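Local structure of FAA hydrolase family protein (6J5Y) at residues F52-D57 with G111-R116; A71-S74 with N78-Y81; H80-L85 with I132-D137. The protein probably hydrolyses fumarylpyruvate to fumarate and pyruvate, using a manganese ion that also binds the product pyruvate. One frame throughout, in Å; residues are numbered along the deposited sequence.

Contact 1 of 3, residues F52-D57 with G111-R116. With MN (manganese (II) ion), chain C; PYR (pyruvic acid), chain B.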
ATOM      1  N   PHE A  52      -2.057  10.253  -2.262  1.00 17.91           N
ATOM      2  CA  PHE A  52      -0.635  10.573  -2.478  1.00 18.67           C
ATOM      3  C   PHE A  52      -0.021   9.433  -3.284  1.00 19.51           C
ATOM      4  O   PHE A  52      -0.769   8.494  -3.659  1.00 19.99           O
ATOM      5  CB  PHE A  52       0.081  10.825  -1.156  1.00 18.24           C
ATOM      6  CG  PHE A  52       0.116   9.665  -0.193  1.00 19.78           C
ATOM      7  CD1 PHE A  52      -0.939   9.448   0.687  1.00 20.68           C
ATOM      8  CD2 PHE A  52       1.223   8.846  -0.115  1.00 21.28           C
ATOM      9  CE1 PHE A  52      -0.884   8.435   1.630  1.00 21.78           C
ATOM     10  CE2 PHE A  52       1.261   7.800   0.802  1.00 24.28           C
ATOM     11  CZ  PHE A  52       0.194   7.588   1.660  1.00 23.14           C
ATOM     12  N   CYS A  53       1.265   9.567  -3.575  1.00 20.16           N
ATOM     13  CA  CYS A  53       1.996   8.675  -4.496  1.00 22.22           C
ATOM     14  C   CYS A  53       3.359   8.311  -3.916  1.00 21.75           C
ATOM     15  O   CYS A  53       3.869   9.002  -2.997  1.00 21.82           O
ATOM     16  CB  CYS A  53       2.170   9.287  -5.871  1.00 22.37           C
ATOM     17  SG  CYS A  53       0.602   9.542  -6.752  1.00 23.91           S
ATOM     18  N   LYS A  54       3.852   7.189  -4.405  1.00 21.18           N
ATOM     19  CA  LYS A  54       5.233   6.728  -4.238  1.00 22.21           C
ATOM     20  C   LYS A  54       5.718   6.395  -5.630  1.00 21.19           C
ATOM     21  O   LYS A  54       4.910   6.055  -6.489  1.00 18.54           O
ATOM     22  CB  LYS A  54       5.315   5.472  -3.366  1.00 21.92           C
ATOM     23  CG  LYS A  54       4.765   5.623  -1.955  1.00 21.54           C
ATOM     24  CD  LYS A  54       4.702   4.295  -1.244  1.00 22.00           C
ATOM     25  CE  LYS A  54       4.139   4.409   0.149  1.00 21.82           C
ATOM     26  NZ  LYS A  54       5.227   4.471   1.146  1.00 21.30           N
ATOM     27  N   PRO A  55       7.035   6.465  -5.865  1.00 21.95           N
ATOM     28  CA  PRO A  55       7.587   5.961  -7.124  1.00 22.11           C
ATOM     29  C   PRO A  55       7.448   4.426  -7.203  1.00 21.06           C
ATOM     30  O   PRO A  55       7.533   3.731  -6.176  1.00 20.68           O
ATOM     31  CB  PRO A  55       9.041   6.458  -7.092  1.00 22.47           C
ATOM     32  CG  PRO A  55       9.351   6.628  -5.615  1.00 22.93           C
ATOM     33  CD  PRO A  55       8.046   7.050  -4.972  1.00 21.64           C
ATOM     34  N   ALA A  56       7.227   3.922  -8.416  1.00 19.80           N
ATOM     35  CA  ALA A  56       7.211   2.485  -8.736  1.00 20.41           C
ATOM     36  C   ALA A  56       8.398   1.832  -8.028  1.00 21.58           C
ATOM     37  O   ALA A  56       8.223   0.711  -7.545  1.00 22.95           O
ATOM     38  CB  ALA A  56       7.313   2.255 -10.237  1.00 19.87           C
ATOM     39  N   ASP A  57       9.577   2.468  -8.055  1.00 22.31           N
ATOM     40  CA  ASP A  57      10.837   1.817  -7.598  1.00 22.52           C
ATOM     41  C   ASP A  57      10.990   1.874  -6.077  1.00 21.79           C
ATOM     42  O   ASP A  57      11.998   1.358  -5.592  1.00 25.60           O
ATOM     43  CB  ASP A  57      12.081   2.300  -8.346  1.00 24.54           C
ATOM     44  CG  ASP A  57      12.451   3.766  -8.286  1.00 22.25           C
ATOM     45  OD1 ASP A  57      11.991   4.481  -7.378  1.00 22.50           O
ATOM     46  OD2 ASP A  57      13.237   4.160  -9.143  1.00 23.68           O
ATOM     47  N   GLY A 111       0.276  -5.211   1.209  1.00 19.59           N
ATOM     48  CA  GLY A 111       1.313  -4.179   1.129  1.00 19.93           C
ATOM     49  C   GLY A 111       1.580  -3.512   2.459  1.00 21.67           C
ATOM     50  O   GLY A 111       0.719  -3.563   3.336  1.00 20.29           O
ATOM     51  N   LEU A 112       2.742  -2.873   2.557  1.00 21.51           N
ATOM     52  CA  LEU A 112       3.141  -2.014   3.690  1.00 23.22           C
ATOM     53  C   LEU A 112       3.449  -0.613   3.153  1.00 22.71           C
ATOM     54  O   LEU A 112       4.324  -0.461   2.270  1.00 19.54           O
ATOM     55  CB  LEU A 112       4.371  -2.610   4.371  1.00 24.21           C
ATOM     56  CG  LEU A 112       4.115  -3.721   5.380  1.00 25.58           C
ATOM     57  CD1 LEU A 112       5.404  -4.467   5.673  1.00 25.71           C
ATOM     58  CD2 LEU A 112       3.526  -3.137   6.665  1.00 26.86           C
ATOM     59  N   ASP A 113       2.752   0.377   3.691  1.00 21.96           N
ATOM     60  CA  ASP A 113       3.025   1.792   3.396  1.00 22.24           C
ATOM     61  C   ASP A 113       4.005   2.263   4.468  1.00 23.41           C
ATOM     62  O   ASP A 113       3.565   2.920   5.453  1.00 25.83           O
ATOM     63  CB  ASP A 113       1.709   2.564   3.282  1.00 23.20           C
ATOM     64  CG  ASP A 113       1.924   4.054   3.123  1.00 23.88           C
ATOM     65  OD1 ASP A 113       3.078   4.446   2.804  1.00 23.48           O
ATOM     66  OD2 ASP A 113       0.951   4.816   3.335  1.00 23.23           O
ATOM     67  N   MET A 114       5.287   1.945   4.292  1.00 21.33           N
ATOM     68  CA  MET A 114       6.317   2.275   5.310  1.00 22.33           C
ATOM     69  C   MET A 114       6.494   3.807   5.296  1.00 22.66           C
ATOM     70  O   MET A 114       6.288   4.448   4.243  1.00 21.02           O
ATOM     71  CB  MET A 114       7.630   1.523   5.063  1.00 23.47           C
ATOM     72  CG  MET A 114       7.461  -0.002   5.087  1.00 24.54           C
ATOM     73  SD  MET A 114       6.757  -0.608   6.655  1.00 25.40           S
ATOM     74  CE  MET A 114       7.925   0.064   7.840  1.00 26.02           C
ATOM     75  N   THR A 115       6.665   4.412   6.463  1.00 20.59           N
ATOM     76  CA  THR A 115       6.424   5.869   6.634  1.00 21.32           C
ATOM     77  C   THR A 115       7.500   6.459   7.549  1.00 19.30           C
ATOM     78  O   THR A 115       7.699   5.885   8.604  1.00 17.24           O
ATOM     79  CB  THR A 115       5.020   6.116   7.209  1.00 22.68           C
ATOM     80  OG1 THR A 115       4.060   5.616   6.272  1.00 24.84           O
ATOM     81  CG2 THR A 115       4.735   7.576   7.471  1.00 23.05           C
ATOM     82  N   ARG A 116       8.194   7.538   7.147  1.00 19.79           N
ATOM     83  CA  ARG A 116       9.026   8.330   8.090  1.00 20.02           C
ATOM     84  C   ARG A 116       8.043   9.262   8.781  1.00 21.88           C
ATOM     85  O   ARG A 116       7.811  10.328   8.238  1.00 21.77           O
ATOM     86  CB  ARG A 116      10.181   9.024   7.366  1.00 19.83           C
ATOM     87  CG  ARG A 116      11.101   8.023   6.677  1.00 20.66           C
ATOM     88  CD  ARG A 116      12.394   8.595   6.170  1.00 20.62           C
ATOM     89  NE  ARG A 116      12.245   9.385   4.961  1.00 20.69           N
ATOM     90  CZ  ARG A 116      13.242   9.689   4.144  1.00 21.40           C
ATOM     91  NH1 ARG A 116      13.006  10.416   3.067  1.00 23.93           N
ATOM     92  NH2 ARG A 116      14.467   9.255   4.401  1.00 21.39           N
TER
HETATM   93 MN    MN C 302      -0.998   4.350   4.196  1.00 24.79          MN
HETATM   94  C   PYR B 301      -2.967   6.014   5.645  1.00 21.96           C
HETATM   95  O   PYR B 301      -2.822   4.861   5.188  1.00 21.90           O
HETATM   96  OXT PYR B 301      -3.969   6.338   6.324  1.00 23.13           O
HETATM   97  CA  PYR B 301      -2.046   6.888   5.327  1.00 21.70           C
HETATM   98  O3  PYR B 301      -1.143   6.520   4.565  1.00 20.75           O
HETATM   99  CB  PYR B 301      -2.012   8.317   5.785  1.00 20.09           C
HETATM  100  O   HOH W   1      -1.895   4.619   2.245  1.00 17.92           O

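Contact 2 of 3, residues A71-S74 with N78-Y81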
ATOM      1  N   ALA A  71      16.307  -2.024   5.368  1.00 25.38           N
ATOM      2  CA  ALA A  71      17.258  -1.127   6.053  1.00 23.71           C
ATOM      3  C   ALA A  71      16.468   0.012   6.685  1.00 22.91           C
ATOM      4  O   ALA A  71      15.623   0.610   6.013  1.00 24.88           O
ATOM      5  CB  ALA A  71      18.333  -0.635   5.092  1.00 24.71           C
ATOM      6  N   TYR A  72      16.685   0.281   7.964  1.00 22.63           N
ATOM      7  CA  TYR A  72      16.049   1.441   8.625  1.00 22.74           C
ATOM      8  C   TYR A  72      16.379   2.673   7.785  1.00 23.68           C
ATOM      9  O   TYR A  72      17.516   2.847   7.374  1.00 25.25           O
ATOM     10  CB  TYR A  72      16.547   1.554  10.065  1.00 22.69           C
ATOM     11  CG  TYR A  72      15.760   2.517  10.909  1.00 22.54           C
ATOM     12  CD1 TYR A  72      14.649   2.090  11.614  1.00 23.76           C
ATOM     13  CD2 TYR A  72      16.131   3.843  11.026  1.00 24.30           C
ATOM     14  CE1 TYR A  72      13.947   2.951  12.447  1.00 22.62           C
ATOM     15  CE2 TYR A  72      15.434   4.721  11.840  1.00 22.89           C
ATOM     16  CZ  TYR A  72      14.313   4.279  12.527  1.00 23.24           C
ATOM     17  OH  TYR A  72      13.565   5.125  13.314  1.00 25.05           O
ATOM     18  N   PRO A  73      15.412   3.541   7.435  1.00 26.62           N
ATOM     19  CA  PRO A  73      15.700   4.650   6.525  1.00 27.47           C
ATOM     20  C   PRO A  73      16.471   5.824   7.155  1.00 29.60           C
ATOM     21  O   PRO A  73      16.577   5.898   8.380  1.00 29.10           O
ATOM     22  CB  PRO A  73      14.310   5.098   6.061  1.00 27.89           C
ATOM     23  CG  PRO A  73      13.376   4.646   7.160  1.00 27.21           C
ATOM     24  CD  PRO A  73      13.991   3.426   7.788  1.00 26.48           C
ATOM     25  N   SER A  74      16.988   6.713   6.304  1.00 27.43           N
ATOM     26  CA  SER A  74      17.732   7.933   6.713  1.00 26.89           C
ATOM     27  C   SER A  74      16.750   9.003   7.218  1.00 25.80           C
ATOM     28  O   SER A  74      15.534   8.923   6.922  1.00 23.37           O
ATOM     29  CB  SER A  74      18.588   8.448   5.585  1.00 28.29           C
ATOM     30  OG  SER A  74      17.802   9.156   4.613  1.00 33.39           O
ATOM     31  N   ASN A  78      11.338   7.917  13.668  1.00 25.65           N
ATOM     32  CA  ASN A  78       9.945   7.456  13.912  1.00 24.10           C
ATOM     33  C   ASN A  78       9.431   6.784  12.651  1.00 24.21           C
ATOM     34  O   ASN A  78       8.724   7.460  11.867  1.00 25.57           O
ATOM     35  CB  ASN A  78       9.035   8.614  14.319  1.00 26.02           C
ATOM     36  CG  ASN A  78       7.702   8.186  14.884  1.00 26.36           C
ATOM     37  OD1 ASN A  78       7.440   7.004  15.050  1.00 28.16           O
ATOM     38  ND2 ASN A  78       6.853   9.154  15.193  1.00 24.98           N
ATOM     39  N   TYR A  79       9.799   5.519  12.477  1.00 22.69           N
ATOM     40  CA  TYR A  79       9.619   4.747  11.225  1.00 22.54           C
ATOM     41  C   TYR A  79       8.430   3.816  11.453  1.00 20.35           C
ATOM     42  O   TYR A  79       8.589   2.834  12.221  1.00 22.52           O
ATOM     43  CB  TYR A  79      10.942   4.075  10.860  1.00 21.43           C
ATOM     44  CG  TYR A  79      10.944   3.132   9.678  1.00 22.81           C
ATOM     45  CD1 TYR A  79      10.479   3.524   8.435  1.00 22.18           C
ATOM     46  CD2 TYR A  79      11.491   1.860   9.787  1.00 22.40           C
ATOM     47  CE1 TYR A  79      10.502   2.659   7.353  1.00 23.33           C
ATOM     48  CE2 TYR A  79      11.552   0.994   8.708  1.00 22.14           C
ATOM     49  CZ  TYR A  79      11.070   1.407   7.478  1.00 23.12           C
ATOM     50  OH  TYR A  79      11.087   0.554   6.413  1.00 23.60           O
ATOM     51  N   HIS A  80       7.311   4.085  10.765  1.00 19.40           N
ATOM     52  CA  HIS A  80       6.008   3.404  10.958  1.00 18.72           C
ATOM     53  C   HIS A  80       5.722   2.354   9.887  1.00 20.83           C
ATOM     54  O   HIS A  80       5.938   2.601   8.680  1.00 20.00           O
ATOM     55  CB  HIS A  80       4.852   4.395  11.036  1.00 20.90           C
ATOM     56  CG  HIS A  80       4.736   5.045  12.373  1.00 20.49           C
ATOM     57  ND1 HIS A  80       3.508   5.330  12.946  1.00 22.77           N
ATOM     58  CD2 HIS A  80       5.675   5.427  13.261  1.00 21.29           C
ATOM     59  CE1 HIS A  80       3.698   5.905  14.130  1.00 21.09           C
ATOM     60  NE2 HIS A  80       5.017   5.957  14.354  1.00 22.42           N
ATOM     61  N   TYR A  81       5.222   1.209  10.349  1.00 21.66           N
ATOM     62  CA  TYR A  81       4.541   0.193   9.514  1.00 22.54           C
ATOM     63  C   TYR A  81       3.107   0.673   9.298  1.00 23.22           C
ATOM     64  O   TYR A  81       2.599   1.428  10.160  1.00 20.87           O
ATOM     65  CB  TYR A  81       4.539  -1.178  10.188  1.00 23.57           C
ATOM     66  CG  TYR A  81       3.877  -1.177  11.540  1.00 23.12           C
ATOM     67  CD1 TYR A  81       2.497  -1.239  11.661  1.00 22.95           C
ATOM     68  CD2 TYR A  81       4.624  -1.044  12.693  1.00 22.17           C
ATOM     69  CE1 TYR A  81       1.880  -1.185  12.898  1.00 23.61           C
ATOM     70  CE2 TYR A  81       4.018  -1.035  13.942  1.00 23.79           C
ATOM     71  CZ  TYR A  81       2.643  -1.103  14.047  1.00 22.83           C
ATOM     72  OH  TYR A  81       2.039  -1.066  15.273  1.00 25.55           O
TER
HETATM   73  O   HOH W   2      11.131   4.035  14.369  1.00 20.72           O

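Contact 3 of 3, residues H80-L85 with I132-D137. With MN (manganese (II) ion), chain C; PYR (pyruvic acid), chain B.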
ATOM      1  N   HIS A  80       7.311   4.085  10.765  1.00 19.40           N
ATOM      2  CA  HIS A  80       6.008   3.404  10.958  1.00 18.72           C
ATOM      3  C   HIS A  80       5.722   2.354   9.887  1.00 20.83           C
ATOM      4  O   HIS A  80       5.938   2.601   8.680  1.00 20.00           O
ATOM      5  CB  HIS A  80       4.852   4.395  11.036  1.00 20.90           C
ATOM      6  CG  HIS A  80       4.736   5.045  12.373  1.00 20.49           C
ATOM      7  ND1 HIS A  80       3.508   5.330  12.946  1.00 22.77           N
ATOM      8  CD2 HIS A  80       5.675   5.427  13.261  1.00 21.29           C
ATOM      9  CE1 HIS A  80       3.698   5.905  14.130  1.00 21.09           C
ATOM     10  NE2 HIS A  80       5.017   5.957  14.354  1.00 22.42           N
ATOM     11  N   TYR A  81       5.222   1.209  10.349  1.00 21.66           N
ATOM     12  CA  TYR A  81       4.541   0.193   9.514  1.00 22.54           C
ATOM     13  C   TYR A  81       3.107   0.673   9.298  1.00 23.22           C
ATOM     14  O   TYR A  81       2.599   1.428  10.160  1.00 20.87           O
ATOM     15  CB  TYR A  81       4.539  -1.178  10.188  1.00 23.57           C
ATOM     16  CG  TYR A  81       3.877  -1.177  11.540  1.00 23.12           C
ATOM     17  CD1 TYR A  81       2.497  -1.239  11.661  1.00 22.95           C
ATOM     18  CD2 TYR A  81       4.624  -1.044  12.693  1.00 22.17           C
ATOM     19  CE1 TYR A  81       1.880  -1.185  12.898  1.00 23.61           C
ATOM     20  CE2 TYR A  81       4.018  -1.035  13.942  1.00 23.79           C
ATOM     21  CZ  TYR A  81       2.643  -1.103  14.047  1.00 22.83           C
ATOM     22  OH  TYR A  81       2.039  -1.066  15.273  1.00 25.55           O
ATOM     23  N   GLU A  82       2.517   0.283   8.165  1.00 20.38           N
ATOM     24  CA  GLU A  82       1.066   0.420   7.866  1.00 20.18           C
ATOM     25  C   GLU A  82       0.644  -0.721   6.937  1.00 20.13           C
ATOM     26  O   GLU A  82       1.045  -0.645   5.743  1.00 20.21           O
ATOM     27  CB  GLU A  82       0.789   1.728   7.119  1.00 19.78           C
ATOM     28  CG  GLU A  82       1.113   3.012   7.863  1.00 20.08           C
ATOM     29  CD  GLU A  82       0.605   4.274   7.174  1.00 21.24           C
ATOM     30  OE1 GLU A  82       0.066   4.164   6.077  1.00 22.54           O
ATOM     31  OE2 GLU A  82       0.788   5.369   7.717  1.00 23.23           O
ATOM     32  N   ILE A  83      -0.130  -1.722   7.404  1.00 19.39           N
ATOM     33  CA  ILE A  83      -0.584  -2.844   6.522  1.00 19.60           C
ATOM     34  C   ILE A  83      -1.721  -2.326   5.635  1.00 21.28           C
ATOM     35  O   ILE A  83      -2.540  -1.518   6.131  1.00 21.02           O
ATOM     36  CB  ILE A  83      -0.969  -4.097   7.335  1.00 19.84           C
ATOM     37  CG1 ILE A  83      -0.978  -5.351   6.468  1.00 19.73           C
ATOM     38  CG2 ILE A  83      -2.283  -3.919   8.065  1.00 20.16           C
ATOM     39  CD1 ILE A  83       0.366  -5.686   5.863  1.00 19.04           C
ATOM     40  N   GLU A  84      -1.770  -2.739   4.362  1.00 20.19           N
ATOM     41  CA  GLU A  84      -2.777  -2.207   3.405  1.00 20.85           C
ATOM     42  C   GLU A  84      -3.106  -3.276   2.355  1.00 20.22           C
ATOM     43  O   GLU A  84      -2.165  -3.992   1.913  1.00 17.43           O
ATOM     44  CB  GLU A  84      -2.271  -0.924   2.727  1.00 21.18           C
ATOM     45  CG  GLU A  84      -1.697   0.112   3.672  1.00 20.91           C
ATOM     46  CD  GLU A  84      -1.786   1.570   3.232  1.00 22.52           C
ATOM     47  OE1 GLU A  84      -2.305   1.851   2.103  1.00 21.18           O
ATOM     48  OE2 GLU A  84      -1.356   2.431   4.029  1.00 20.41           O
ATOM     49  N   LEU A  85      -4.386  -3.367   1.988  1.00 20.30           N
ATOM     50  CA  LEU A  85      -4.827  -4.032   0.737  1.00 20.99           C
ATOM     51  C   LEU A  85      -4.366  -3.197  -0.461  1.00 20.82           C
ATOM     52  O   LEU A  85      -4.662  -1.983  -0.510  1.00 16.79           O
ATOM     53  CB  LEU A  85      -6.344  -4.222   0.730  1.00 22.07           C
ATOM     54  CG  LEU A  85      -6.944  -4.773  -0.565  1.00 23.31           C
ATOM     55  CD1 LEU A  85      -6.607  -6.236  -0.754  1.00 24.58           C
ATOM     56  CD2 LEU A  85      -8.447  -4.569  -0.578  1.00 23.64           C
ATOM     57  N   ILE A 132       8.960  13.463   1.413  1.00 21.70           N
ATOM     58  CA  ILE A 132      10.099  13.028   2.284  1.00 22.71           C
ATOM     59  C   ILE A 132       9.607  11.996   3.323  1.00 21.58           C
ATOM     60  O   ILE A 132      10.418  11.138   3.713  1.00 19.59           O
ATOM     61  CB  ILE A 132      10.854  14.209   2.933  1.00 22.87           C
ATOM     62  CG1 ILE A 132       9.937  15.103   3.767  1.00 24.23           C
ATOM     63  CG2 ILE A 132      11.593  15.025   1.875  1.00 24.55           C
ATOM     64  CD1 ILE A 132      10.672  16.083   4.627  1.00 23.06           C
ATOM     65  N   GLY A 133       8.349  12.075   3.763  1.00 22.96           N
ATOM     66  CA  GLY A 133       7.725  11.119   4.704  1.00 21.56           C
ATOM     67  C   GLY A 133       7.173   9.847   4.049  1.00 22.45           C
ATOM     68  O   GLY A 133       7.123   8.808   4.744  1.00 20.96           O
ATOM     69  N   LYS A 134       6.712   9.912   2.793  1.00 20.64           N
ATOM     70  CA  LYS A 134       5.916   8.822   2.156  1.00 20.87           C
ATOM     71  C   LYS A 134       6.574   8.264   0.894  1.00 21.28           C
ATOM     72  O   LYS A 134       6.286   7.098   0.546  1.00 23.47           O
ATOM     73  CB  LYS A 134       4.510   9.325   1.807  1.00 22.21           C
ATOM     74  CG  LYS A 134       3.584   9.499   2.997  1.00 21.53           C
ATOM     75  CD  LYS A 134       3.319   8.176   3.654  1.00 21.74           C
ATOM     76  CE  LYS A 134       2.141   8.160   4.596  1.00 23.27           C
ATOM     77  NZ  LYS A 134       1.821   6.764   4.961  1.00 21.30           N
ATOM     78  N   ALA A 135       7.409   9.024   0.199  1.00 21.52           N
ATOM     79  CA  ALA A 135       7.784   8.649  -1.178  1.00 22.21           C
ATOM     80  C   ALA A 135       9.266   8.289  -1.229  1.00 22.55           C
ATOM     81  O   ALA A 135       9.905   8.574  -2.239  1.00 24.85           O
ATOM     82  CB  ALA A 135       7.411   9.773  -2.117  1.00 24.43           C
ATOM     83  N   PHE A 136       9.777   7.644  -0.180  1.00 22.51           N
ATOM     84  CA  PHE A 136      11.231   7.427   0.040  1.00 23.38           C
ATOM     85  C   PHE A 136      11.603   6.006  -0.394  1.00 24.11           C
ATOM     86  O   PHE A 136      10.735   5.237  -0.857  1.00 23.59           O
ATOM     87  CB  PHE A 136      11.608   7.743   1.490  1.00 23.35           C
ATOM     88  CG  PHE A 136      10.940   6.867   2.515  1.00 23.81           C
ATOM     89  CD1 PHE A 136       9.641   7.137   2.945  1.00 23.85           C
ATOM     90  CD2 PHE A 136      11.591   5.755   3.025  1.00 22.40           C
ATOM     91  CE1 PHE A 136       9.027   6.321   3.890  1.00 22.01           C
ATOM     92  CE2 PHE A 136      10.971   4.935   3.959  1.00 21.84           C
ATOM     93  CZ  PHE A 136       9.697   5.225   4.400  1.00 21.31           C
ATOM     94  N   ASP A 137      12.901   5.715  -0.306  1.00 23.44           N
ATOM     95  CA  ASP A 137      13.546   4.489  -0.839  1.00 23.81           C
ATOM     96  C   ASP A 137      12.948   3.261  -0.131  1.00 22.29           C
ATOM     97  O   ASP A 137      12.823   3.288   1.113  1.00 23.42           O
ATOM     98  CB  ASP A 137      15.069   4.610  -0.709  1.00 22.13           C
ATOM     99  CG  ASP A 137      15.673   5.687  -1.586  1.00 22.91           C
ATOM    100  OD1 ASP A 137      14.996   6.132  -2.561  1.00 22.35           O
ATOM    101  OD2 ASP A 137      16.823   6.067  -1.318  1.00 25.68           O
TER
HETATM  102 MN    MN C 302      -0.998   4.350   4.196  1.00 24.79          MN
HETATM  103  C   PYR B 301      -2.967   6.014   5.645  1.00 21.96           C
HETATM  104  O   PYR B 301      -2.822   4.861   5.188  1.00 21.90           O
HETATM  105  OXT PYR B 301      -3.969   6.338   6.324  1.00 23.13           O
HETATM  106  CA  PYR B 301      -2.046   6.888   5.327  1.00 21.70           C
HETATM  107  O3  PYR B 301      -1.143   6.520   4.565  1.00 20.75           O
HETATM  108  CB  PYR B 301      -2.012   8.317   5.785  1.00 20.09           C
HETATM  109  O   HOH W   1      -1.895   4.619   2.245  1.00 17.92           O

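Contact 1 of 3, residues F52-D57 with G111-R116
Two first torsions aim Phe52 and Asp113 at each other: chi1 of 62° sets the Phe52 ring between its backbone N and carbonyl carbon, and chi1 of 174° swings the Asp113 carboxylate anti to its own N. They arrive from opposite directions, and the ring meets the carboxylate with its edge. Phe52 CZ lies 3.3 Å from Asp113 OD2, which sits in the ring plane, and 3.4 Å from O3 of pyruvate, also in that plane. Since the ring and carboxylate planes are 38° apart, this is no stack; a weakly positive C-H rim faces two oxygens, both of which bind the metal. Asp113 OD2 reaches the manganese at 2.2 Å. The same oxygen accepts a hydrogen bond from Lys134.

This is part of the wall of the pyruvate pocket characteristic of the FAA hydrolase fold, where an aspartate of strand 105-116 joins two glutamates of the neighbouring strand 79-89 on the cation. Strand 50-54 belongs to the same sheet but pairs with strand 26-30, and the closest CA atoms across the contact, those of Lys54 and Asp113, remain 9.4 Å apart. Side chains therefore span the gap.

Lys54 bridges it with a chain that is straight as far as CE and bends at the last torsion, turning NZ toward the Asp113 carboxylate. The salt bridge to OD1 carries only a weak hydrogen bond, and its length is doubtful because OD1 sits too near a neighbouring atom. A weak bond of 3.3 Å also joins Lys54 NZ to Met114 O, while the carbonyls of Lys134 and Ser139 supply further acceptors for this buried ammonium. The backbone of Asp113 is held too: Thr115 OG1 donates to Asp113 O over 2.9 Å, from above the carbonyl plane.

Contact 2 of 3, residues A71-S74 with N78-Y81
Pro73 sets its CD-CG edge down on one face of the Tyr79 ring, and here the packing is tight: Pro73 CD stands 3.3 Å from the centroid of the Tyr79 ring and only 1° off its normal, a centred CH-pi contact. Pro73 CG leans toward one side of the same ring, 3.4 Å from Tyr79 CD1. Tyr72 adds a second aromatic surface. Its ring and that of Tyr79 form an offset T-shaped pair, the edge of Tyr79 directed at the face of Tyr72, with centroids 5.2 Å apart and planes at 75°. With chi1 of -168°, Tyr72 carries its ring away from its backbone N and past the root of Tyr79, where CE1 comes within 3.6 Å of Tyr79 CB.

The hydroxyl end of Tyr72 is looser. Tyr72 OH makes no direct hydrogen bond to the opposite backbone; a water in the plane of its ring lies 2.9 Å from OH and accepts from Tyr79 N at 2.7 Å. Tyr72 and Pro73 are partly exposed, whereas Tyr79 is buried, with Val210 also touching its side chain. Asn78 turns its side chain away from Tyr72, and its OD1 receives a weak bond from His80 NE2.

A CH-pi contact and a T-shaped tyrosine pair thus close the short loop between strands 67-71 and 79-89, which belong to the two large sheets of the FAA hydrolase fold.

Contact 3 of 3, residues H80-L85 with I132-D137
Glu82 and Lys134 meet at about a right angle beside the manganese, in the acidic metal site of the FAA hydrolase fold, where strand 79-89 supplies two glutamates and the end of helix 131-134 supplies the lysine.

Metal coordination fixes the carboxylates. Glu82 OE1 binds the manganese at 2.2 Å and Glu84 OE2 at 2.0 Å; Asp113, water and the keto and carboxylate oxygens of pyruvate complete six ligands in a roughly octahedral shell. Glu82 stands opposite the water and Glu84 opposite pyruvate O3.

Charge pairing uses the other Glu82 oxygen. Glu82 OE2 forms a salt bridge with Lys134 NZ at 3.3 Å, with a weak hydrogen bond from NZ, and has its stronger partner in Arg117.

Hydrogen bonding links lysine to ligand. A bend at chi2 (-64°) in an otherwise extended chain carries Lys134 NZ to within 3.0 Å of pyruvate O3, so the keto oxygen is held by both the manganese and Lys134 NZ, which would probably polarise it. The strongest partner of Lys134 NZ is Asp113 OD2, with Thr115 OG1 another.

Glu84 OE1, not bound to the metal, accepts from Gly202 N and from the metal-bound water, whose oxygen lies 2.8 Å from OE1.

In the fold
From the N terminus, segment 52-57 opens contact 1, and its partner 111-116 begins 54 residues after Asp57. Inside that loop lies contact 2, which closes the short loop between 71-74 and 78-81 and so joins an outermost strand of the five-stranded sheet within this chain to strand 79-89 of the larger one. Contact 3 starts on the same strand, sharing His80 and Tyr81 with contact 2, and ends on 132-137, beyond the close of contact 1; contacts 1 and 3 therefore cross. Their centres are 4 Å apart, around one manganese and one pyruvate. Phe136 packs on Pro73 and Tyr79, connecting contact 3 back to that loop.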